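Local structure of In2-1 family protein, glutathione transferase lambda3 (4PQI) at residues K121-E126 with H162-G167; D155-A160 with P168-K173; K34-Y39 with A72-K77. The protein binds glutathione and, as a monomeric plant Lambda-class glutathione transferase, probably catalyses glutathione-dependent thiol-transfer reactions. All coordinates share one frame; numbering follows the deposited sequence.

Contact 1: K121-E126 with H162-G167. With CA (calcium ion), chain D; CA (calcium ion), chain C.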
# COMPACT_ATOMS: atom_id res chain seq x y z
N LYS A 121 -18.13 1.61 7.67
CA LYS A 121 -17.95 2.46 6.49
C LYS A 121 -17.55 3.87 6.89
O LYS A 121 -16.67 4.47 6.27
CB LYS A 121 -19.25 2.54 5.67
CG LYS A 121 -19.72 1.23 5.06
CD LYS A 121 -19.14 0.99 3.67
CE LYS A 121 -19.74 1.93 2.63
NZ LYS A 121 -19.25 1.62 1.25
N GLU A 122 -18.21 4.42 7.90
CA GLU A 122 -17.84 5.74 8.40
C GLU A 122 -16.43 5.81 9.01
O GLU A 122 -15.68 6.75 8.76
CB GLU A 122 -18.87 6.28 9.38
CG GLU A 122 -20.00 7.00 8.67
CD GLU A 122 -19.49 7.86 7.52
OE1 GLU A 122 -18.76 8.85 7.80
OE2 GLU A 122 -19.78 7.54 6.35
N PHE A 123 -16.08 4.82 9.83
CA PHE A 123 -14.74 4.78 10.41
C PHE A 123 -13.69 4.64 9.33
O PHE A 123 -12.57 5.15 9.48
CB PHE A 123 -14.59 3.60 11.37
CG PHE A 123 -13.46 3.76 12.33
CD1 PHE A 123 -13.34 4.92 13.08
CD2 PHE A 123 -12.52 2.76 12.50
CE1 PHE A 123 -12.31 5.09 13.98
CE2 PHE A 123 -11.48 2.92 13.43
CZ PHE A 123 -11.37 4.08 14.15
N ALA A 124 -14.01 3.90 8.28
CA ALA A 124 -13.08 3.71 7.16
C ALA A 124 -12.74 5.06 6.53
O ALA A 124 -11.59 5.32 6.18
CB ALA A 124 -13.68 2.77 6.12
N GLU A 125 -13.75 5.92 6.43
CA GLU A 125 -13.53 7.22 5.80
C GLU A 125 -12.66 8.10 6.68
O GLU A 125 -11.82 8.86 6.18
CB GLU A 125 -14.86 7.89 5.47
CG GLU A 125 -15.60 7.21 4.32
CD GLU A 125 -14.77 7.14 3.03
OE1 GLU A 125 -14.19 8.18 2.63
OE2 GLU A 125 -14.69 6.06 2.41
N GLU A 126 -12.83 7.98 8.00
CA GLU A 126 -12.01 8.75 8.92
C GLU A 126 -10.56 8.31 8.79
O GLU A 126 -9.66 9.13 8.73
CB GLU A 126 -12.47 8.53 10.36
CG GLU A 126 -13.86 9.02 10.63
CD GLU A 126 -13.97 9.69 11.97
OE1 GLU A 126 -14.20 8.97 12.97
OE2 GLU A 126 -13.80 10.92 12.02
N HIS A 162 -8.78 -0.25 18.71
CA HIS A 162 -9.68 -0.57 19.82
C HIS A 162 -11.15 -0.27 19.50
O HIS A 162 -12.04 -0.59 20.29
CB HIS A 162 -9.28 0.20 21.09
CG HIS A 162 -8.15 -0.42 21.84
ND1 HIS A 162 -8.35 -1.36 22.83
CD2 HIS A 162 -6.81 -0.24 21.76
CE1 HIS A 162 -7.18 -1.73 23.32
NE2 HIS A 162 -6.23 -1.07 22.69
N LYS A 163 -11.43 0.34 18.34
CA LYS A 163 -12.80 0.74 18.03
C LYS A 163 -13.73 -0.49 17.81
O LYS A 163 -14.78 -0.61 18.44
CB LYS A 163 -12.80 1.69 16.81
CG LYS A 163 -14.18 2.12 16.33
CD LYS A 163 -14.60 3.45 16.92
CE LYS A 163 -15.80 4.03 16.17
NZ LYS A 163 -16.10 5.42 16.61
N PHE A 164 -13.34 -1.40 16.93
CA PHE A 164 -14.16 -2.57 16.64
C PHE A 164 -13.54 -3.83 17.26
O PHE A 164 -12.40 -4.19 16.95
CB PHE A 164 -14.39 -2.69 15.11
CG PHE A 164 -15.17 -1.54 14.53
CD1 PHE A 164 -16.54 -1.43 14.76
CD2 PHE A 164 -14.54 -0.54 13.80
CE1 PHE A 164 -17.27 -0.35 14.24
CE2 PHE A 164 -15.25 0.54 13.28
CZ PHE A 164 -16.63 0.63 13.51
N ASP A 165 -14.30 -4.49 18.13
CA ASP A 165 -13.76 -5.61 18.90
C ASP A 165 -14.12 -7.00 18.38
O ASP A 165 -14.08 -7.98 19.11
CB ASP A 165 -14.17 -5.49 20.36
CG ASP A 165 -13.62 -4.24 21.00
OD1 ASP A 165 -12.70 -3.64 20.40
OD2 ASP A 165 -14.10 -3.87 22.08
N ASP A 166 -14.45 -7.07 17.10
CA ASP A 166 -14.80 -8.33 16.48
C ASP A 166 -13.65 -8.88 15.62
O ASP A 166 -13.85 -9.81 14.84
CB ASP A 166 -16.06 -8.17 15.63
CG ASP A 166 -15.95 -7.03 14.63
OD1 ASP A 166 -16.13 -7.27 13.42
OD2 ASP A 166 -15.69 -5.88 15.05
N GLY A 167 -12.46 -8.30 15.76
CA GLY A 167 -11.30 -8.79 15.02
C GLY A 167 -10.15 -7.81 15.03
O GLY A 167 -10.30 -6.67 15.48
CA CA D . -12.83 -1.79 22.16
CA CA C . -10.13 -4.98 17.36
O HOH W 1 -10.72 -2.94 22.99
O HOH W 2 -10.32 -4.06 19.55
O HOH W 3 -7.83 -5.10 17.50
O HOH W 4 -10.44 -7.21 18.55
O HOH W 5 -9.60 -3.66 15.32
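The aliphatic part of K163 lies across one face of the F123 ring, its CG almost directly above the ring centre. In this CH-pi contact K163 CG stands 4.0 Å from the F123 ring centroid and only 8° off the ring normal. The lysine enters on the CE2 side, where its CB comes 3.8 Å from F123 CE2, bends at CG and leaves past CE1 and CD1. Its NZ ends 5.4 Å from E126 OE1, opposite in charge but not in contact.

F164 meets the same phenylalanine in another way, as an offset edge-to-face pair, the edge of F164 toward the face of F123 and the planes at 73°. F164 CE2 approaches F123 CD2 to 3.6 Å, while F123 CB sits at the edge of the F164 ring, in its plane. The ring of F123 swings off the helix toward both partners because CG lies opposite the backbone N (chi1 -160°). Replacing F123 with an alanine would probably strip the K163 chain of the face it lies on and leave the F164 edge without its aromatic mate.

Along the same loop, polar atoms bind two calcium ions. One is bound by H162 O, a water, both carboxylate oxygens of D165, with OD2 at 2.4 Å from the metal, and two further ligands from outside the two segments; the other takes F164 O, also at 2.4 Å, G167 O and four waters. A water on the second ion also donates to D165 OD1, linking the two sites. The contact thus joins a calcium-binding loop to helix 118-139 in the all-helical C-terminal domain of the GST fold.

Contact 2: D155-A160 with P168-K173. Unlike the reference sequence in segment 155-160: H156 (reference Tyr).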
# COMPACT_ATOMS: atom_id res chain seq x y z
N ASP A 155 0.24 5.88 18.08
CA ASP A 155 -0.78 5.80 19.13
C ASP A 155 -2.17 5.92 18.48
O ASP A 155 -3.11 5.23 18.86
CB ASP A 155 -0.59 6.90 20.18
CG ASP A 155 0.52 6.59 21.17
OD1 ASP A 155 1.17 5.52 21.05
OD2 ASP A 155 0.76 7.43 22.07
N HIS A 156 -2.30 6.82 17.51
CA HIS A 156 -3.56 6.98 16.81
C HIS A 156 -3.99 5.65 16.17
O HIS A 156 -5.14 5.25 16.27
CB HIS A 156 -3.48 8.10 15.78
CG HIS A 156 -4.79 8.78 15.51
ND1 HIS A 156 -5.49 9.45 16.49
CD2 HIS A 156 -5.54 8.87 14.39
CE1 HIS A 156 -6.61 9.93 15.98
NE2 HIS A 156 -6.66 9.59 14.70
N LEU A 157 -3.05 4.95 15.55
CA LEU A 157 -3.38 3.64 14.98
C LEU A 157 -3.70 2.60 16.05
O LEU A 157 -4.63 1.80 15.88
CB LEU A 157 -2.27 3.14 14.06
CG LEU A 157 -1.93 4.00 12.85
CD1 LEU A 157 -0.95 3.25 11.97
CD2 LEU A 157 -3.17 4.39 12.10
N GLU A 158 -2.93 2.59 17.13
CA GLU A 158 -3.21 1.70 18.26
C GLU A 158 -4.63 1.91 18.79
O GLU A 158 -5.40 0.96 18.99
CB GLU A 158 -2.18 1.91 19.39
CG GLU A 158 -2.43 1.08 20.65
CD GLU A 158 -2.26 -0.40 20.42
OE1 GLU A 158 -1.75 -0.79 19.34
OE2 GLU A 158 -2.64 -1.19 21.30
N ASN A 159 -4.98 3.18 19.03
CA ASN A 159 -6.30 3.49 19.57
C ASN A 159 -7.45 3.20 18.58
O ASN A 159 -8.49 2.68 18.97
CB ASN A 159 -6.32 4.92 20.11
CG ASN A 159 -5.52 5.05 21.40
OD1 ASN A 159 -5.70 4.27 22.32
ND2 ASN A 159 -4.62 6.02 21.45
N ALA A 160 -7.23 3.51 17.30
CA ALA A 160 -8.18 3.17 16.25
C ALA A 160 -8.50 1.67 16.26
O ALA A 160 -9.66 1.29 16.07
CB ALA A 160 -7.64 3.60 14.85
N PRO A 168 -8.99 -8.24 14.51
CA PRO A 168 -7.72 -7.51 14.63
C PRO A 168 -7.48 -6.41 13.60
O PRO A 168 -6.47 -5.71 13.69
CB PRO A 168 -6.69 -8.62 14.45
CG PRO A 168 -7.33 -9.51 13.47
CD PRO A 168 -8.80 -9.52 13.80
N PHE A 169 -8.37 -6.26 12.62
CA PHE A 169 -8.15 -5.29 11.55
C PHE A 169 -8.78 -3.95 11.92
O PHE A 169 -9.55 -3.87 12.87
CB PHE A 169 -8.69 -5.81 10.21
CG PHE A 169 -8.12 -7.16 9.82
CD1 PHE A 169 -6.80 -7.28 9.42
CD2 PHE A 169 -8.92 -8.29 9.86
CE1 PHE A 169 -6.28 -8.52 9.07
CE2 PHE A 169 -8.41 -9.54 9.51
CZ PHE A 169 -7.09 -9.65 9.11
N PHE A 170 -8.45 -2.88 11.18
CA PHE A 170 -9.02 -1.58 11.52
C PHE A 170 -10.54 -1.57 11.60
O PHE A 170 -11.12 -0.91 12.46
CB PHE A 170 -8.52 -0.48 10.59
CG PHE A 170 -7.10 -0.06 10.85
CD1 PHE A 170 -6.78 0.66 12.00
CD2 PHE A 170 -6.09 -0.36 9.95
CE1 PHE A 170 -5.48 1.06 12.24
CE2 PHE A 170 -4.78 0.04 10.19
CZ PHE A 170 -4.47 0.74 11.34
N LEU A 171 -11.21 -2.33 10.73
CA LEU A 171 -12.66 -2.38 10.80
C LEU A 171 -13.17 -3.65 11.49
O LEU A 171 -14.34 -4.01 11.37
CB LEU A 171 -13.27 -2.22 9.41
CG LEU A 171 -12.79 -0.96 8.65
CD1 LEU A 171 -13.40 -0.93 7.24
CD2 LEU A 171 -13.12 0.30 9.43
N GLY A 172 -12.29 -4.33 12.22
CA GLY A 172 -12.70 -5.48 13.02
C GLY A 172 -12.42 -6.84 12.41
O GLY A 172 -11.27 -7.19 12.13
N LYS A 173 -13.49 -7.60 12.19
CA LYS A 173 -13.42 -8.96 11.68
C LYS A 173 -12.69 -9.10 10.33
O LYS A 173 -11.83 -9.97 10.16
CB LYS A 173 -14.85 -9.49 11.57
CG LYS A 173 -15.01 -10.95 11.17
CD LYS A 173 -16.47 -11.37 11.38
CE LYS A 173 -16.93 -12.38 10.33
NZ LYS A 173 -16.94 -11.80 8.94
O HOH W 6 -11.12 -0.98 15.11
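A type I beta turn from F169 to G172 faces the last turn of helix 151-160, bringing the CA atoms of A160 and F170 to 6.8 Å. The turn is closed in both directions, G172 N giving to F169 O at 2.9 Å and F169 N to G172 O at 3.1 Å. G172 supplies backbone angles at which a side chain would press on the preceding carbonyl oxygen.

The ring of F170 ends against the helix, its CG lying opposite its own carbonyl carbon (chi1 -74°). The rim makes the contact atom by atom. CD1 comes 4.2 Å from A160 CB, CE1 comes 3.8 Å from L157 O, and CZ comes 3.9 Å from L157 CD2. The methyl group of A160 and the carbonyl oxygen of L157 both lie near the ring plane, so the phenylalanine points edge-on into the helix, and the leucine branch crosses its far end.

Y182 and W211 bring their rings to F170 as well, and F170 N is hydrogen-bonded to D179 OD1 of helix 177-197. A160 O lies 2.9 Å and F170 O 2.7 Å from one water, oriented to donate to either, although further acceptors compete for its protons.

The side chains meet through apolar groups in a buried place, so helix and turn join here by van der Waals packing of the F170 rim, with no direct hydrogen bond between them, while polar backbone groups of the turn are answered by one another, by D179, by K120 at L171 O and probably by water.

Contact 3: K34-Y39 with A72-K77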
# COMPACT_ATOMS: atom_id res chain seq x y z
N LYS A 34 -3.95 -2.05 -17.44
CA LYS A 34 -2.56 -2.02 -16.99
C LYS A 34 -2.37 -1.15 -15.76
O LYS A 34 -2.93 -0.06 -15.66
CB LYS A 34 -1.64 -1.52 -18.12
CG LYS A 34 -1.84 -2.22 -19.47
CD LYS A 34 -0.73 -1.86 -20.46
CE LYS A 34 -1.08 -2.34 -21.87
NZ LYS A 34 -2.32 -1.69 -22.37
N LEU A 35 -1.57 -1.64 -14.82
CA LEU A 35 -1.15 -0.86 -13.65
C LEU A 35 0.32 -0.45 -13.79
O LEU A 35 1.22 -1.29 -13.65
CB LEU A 35 -1.33 -1.70 -12.39
CG LEU A 35 -0.91 -1.03 -11.08
CD1 LEU A 35 -1.79 0.20 -10.81
CD2 LEU A 35 -1.00 -2.02 -9.92
N TYR A 36 0.56 0.83 -14.07
CA TYR A 36 1.92 1.38 -14.17
C TYR A 36 2.40 1.57 -12.74
O TYR A 36 1.72 2.19 -11.92
CB TYR A 36 1.92 2.71 -14.93
CG TYR A 36 1.50 2.53 -16.38
CD1 TYR A 36 2.44 2.25 -17.36
CD2 TYR A 36 0.16 2.57 -16.74
CE1 TYR A 36 2.06 2.05 -18.69
CE2 TYR A 36 -0.23 2.37 -18.06
CZ TYR A 36 0.72 2.10 -19.03
OH TYR A 36 0.33 1.90 -20.34
N THR A 37 3.57 1.01 -12.43
CA THR A 37 3.96 0.86 -11.03
C THR A 37 5.47 0.82 -10.87
O THR A 37 6.21 0.89 -11.84
CB THR A 37 3.31 -0.41 -10.45
OG1 THR A 37 3.58 -0.48 -9.05
CG2 THR A 37 3.84 -1.66 -11.15
N CYS A 38 5.91 0.76 -9.61
CA CYS A 38 7.31 0.54 -9.25
C CYS A 38 7.28 -0.41 -8.06
O CYS A 38 6.54 -0.19 -7.10
CB CYS A 38 8.01 1.86 -8.88
SG CYS A 38 9.64 1.67 -8.01
N TYR A 39 8.06 -1.48 -8.13
CA TYR A 39 7.93 -2.57 -7.16
C TYR A 39 8.20 -2.19 -5.70
O TYR A 39 7.73 -2.87 -4.79
CB TYR A 39 8.84 -3.75 -7.53
CG TYR A 39 8.37 -4.57 -8.70
CD1 TYR A 39 7.06 -5.04 -8.79
CD2 TYR A 39 9.25 -4.88 -9.75
CE1 TYR A 39 6.64 -5.81 -9.88
CE2 TYR A 39 8.84 -5.64 -10.83
CZ TYR A 39 7.55 -6.11 -10.89
OH TYR A 39 7.17 -6.88 -11.99
N ALA A 72 10.85 7.95 -20.87
CA ALA A 72 10.26 9.25 -21.13
C ALA A 72 8.82 9.13 -21.63
O ALA A 72 8.03 10.06 -21.43
CB ALA A 72 11.12 10.02 -22.17
N TRP A 73 8.47 8.02 -22.27
CA TRP A 73 7.09 7.86 -22.77
C TRP A 73 6.03 7.84 -21.66
O TRP A 73 4.84 8.02 -21.91
CB TRP A 73 6.93 6.64 -23.69
CG TRP A 73 7.40 5.29 -23.18
CD1 TRP A 73 8.48 4.58 -23.65
CD2 TRP A 73 6.79 4.46 -22.16
NE1 TRP A 73 8.60 3.39 -22.96
CE2 TRP A 73 7.58 3.30 -22.05
CE3 TRP A 73 5.68 4.61 -21.32
CZ2 TRP A 73 7.28 2.28 -21.14
CZ3 TRP A 73 5.39 3.59 -20.41
CH2 TRP A 73 6.19 2.44 -20.33
N TYR A 74 6.47 7.62 -20.43
CA TYR A 74 5.50 7.57 -19.34
C TYR A 74 4.88 8.96 -19.03
O TYR A 74 3.65 9.13 -19.11
CB TYR A 74 6.07 6.82 -18.12
CG TYR A 74 5.08 6.69 -16.99
CD1 TYR A 74 3.97 5.86 -17.12
CD2 TYR A 74 5.25 7.39 -15.81
CE1 TYR A 74 3.04 5.74 -16.10
CE2 TYR A 74 4.32 7.28 -14.76
CZ TYR A 74 3.22 6.45 -14.92
OH TYR A 74 2.30 6.32 -13.93
N PRO A 75 5.71 9.98 -18.70
CA PRO A 75 5.08 11.29 -18.54
C PRO A 75 4.59 11.87 -19.86
O PRO A 75 3.57 12.57 -19.86
CB PRO A 75 6.22 12.17 -17.99
CG PRO A 75 7.45 11.48 -18.38
CD PRO A 75 7.14 10.01 -18.36
N GLU A 76 5.28 11.58 -20.97
CA GLU A 76 4.92 12.18 -22.25
C GLU A 76 3.66 11.56 -22.86
O GLU A 76 2.85 12.27 -23.43
CB GLU A 76 6.08 12.10 -23.24
CG GLU A 76 7.28 12.96 -22.87
CD GLU A 76 8.45 12.85 -23.87
OE1 GLU A 76 8.23 12.32 -24.99
OE2 GLU A 76 9.57 13.28 -23.52
N LYS A 77 3.47 10.26 -22.72
CA LYS A 77 2.43 9.57 -23.48
C LYS A 77 1.38 8.85 -22.63
O LYS A 77 0.31 8.52 -23.13
CB LYS A 77 3.05 8.58 -24.47
CG LYS A 77 3.74 9.28 -25.63
CD LYS A 77 4.52 8.29 -26.48
CE LYS A 77 5.32 8.99 -27.57
NZ LYS A 77 6.29 8.05 -28.23
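Y36 meets Y74 from its first side-chain atom onward: Y36 CB lies 3.4 Å from Y74 CE1, with Y74 OH also close by. Y36 CG is 3.6 Å from the same Y74 CE1, and Y36 CD1 comes 3.9 Å from Y74 CD1. Farther out, Y36 CE1 reaches the indole, 4.1 Å from W73 CZ3. At the tip, Y36 OH is hydrogen-bonded to the E88 carboxylate. The two tyrosine rings are oblique to each other, planes at 40° and centroids 5.5 Å apart. Y74 meets the CB end of Y36 and W73 its outer part. The extended first torsion of Y74 (chi1 -177°) carries its ring to the strand, and its hydroxyl bonds with K83 O, in the glutathione pocket, and S86 OG. W73 NE1 is taken by A23 O.

Strand 33-37 runs between the parallel strand 60-64 and the antiparallel strand 86-89 of the thioredoxin-like domain. L35 and T37 turn to helix 42-54, whereas Y36 points from the other face of the sheet to helix 73-78, touching V78 there and V63 of the adjacent strand.

Overall arrangement
Contacts 1 and 2 are neighbours in the C-terminal helical domain, their centres about 7 Å apart, and their segments alternate along the chain. Both pack the loop between helices 151-160 and 177-197, contact 1 against helix 118-139 and contact 2 against helix 151-160. D166 OD1 probably accepts a hydrogen bond from K173 N, tying the two together. Contact 1 lies at the surface and combines aromatic and lysine packing with calcium ligation; contact 2 is buried and apolar. Contact 3, about 35 Å from contact 1 between centres, is in the thioredoxin-like domain, where a buried aromatic cluster joins sheet to helix and its polar tips bond within the protein.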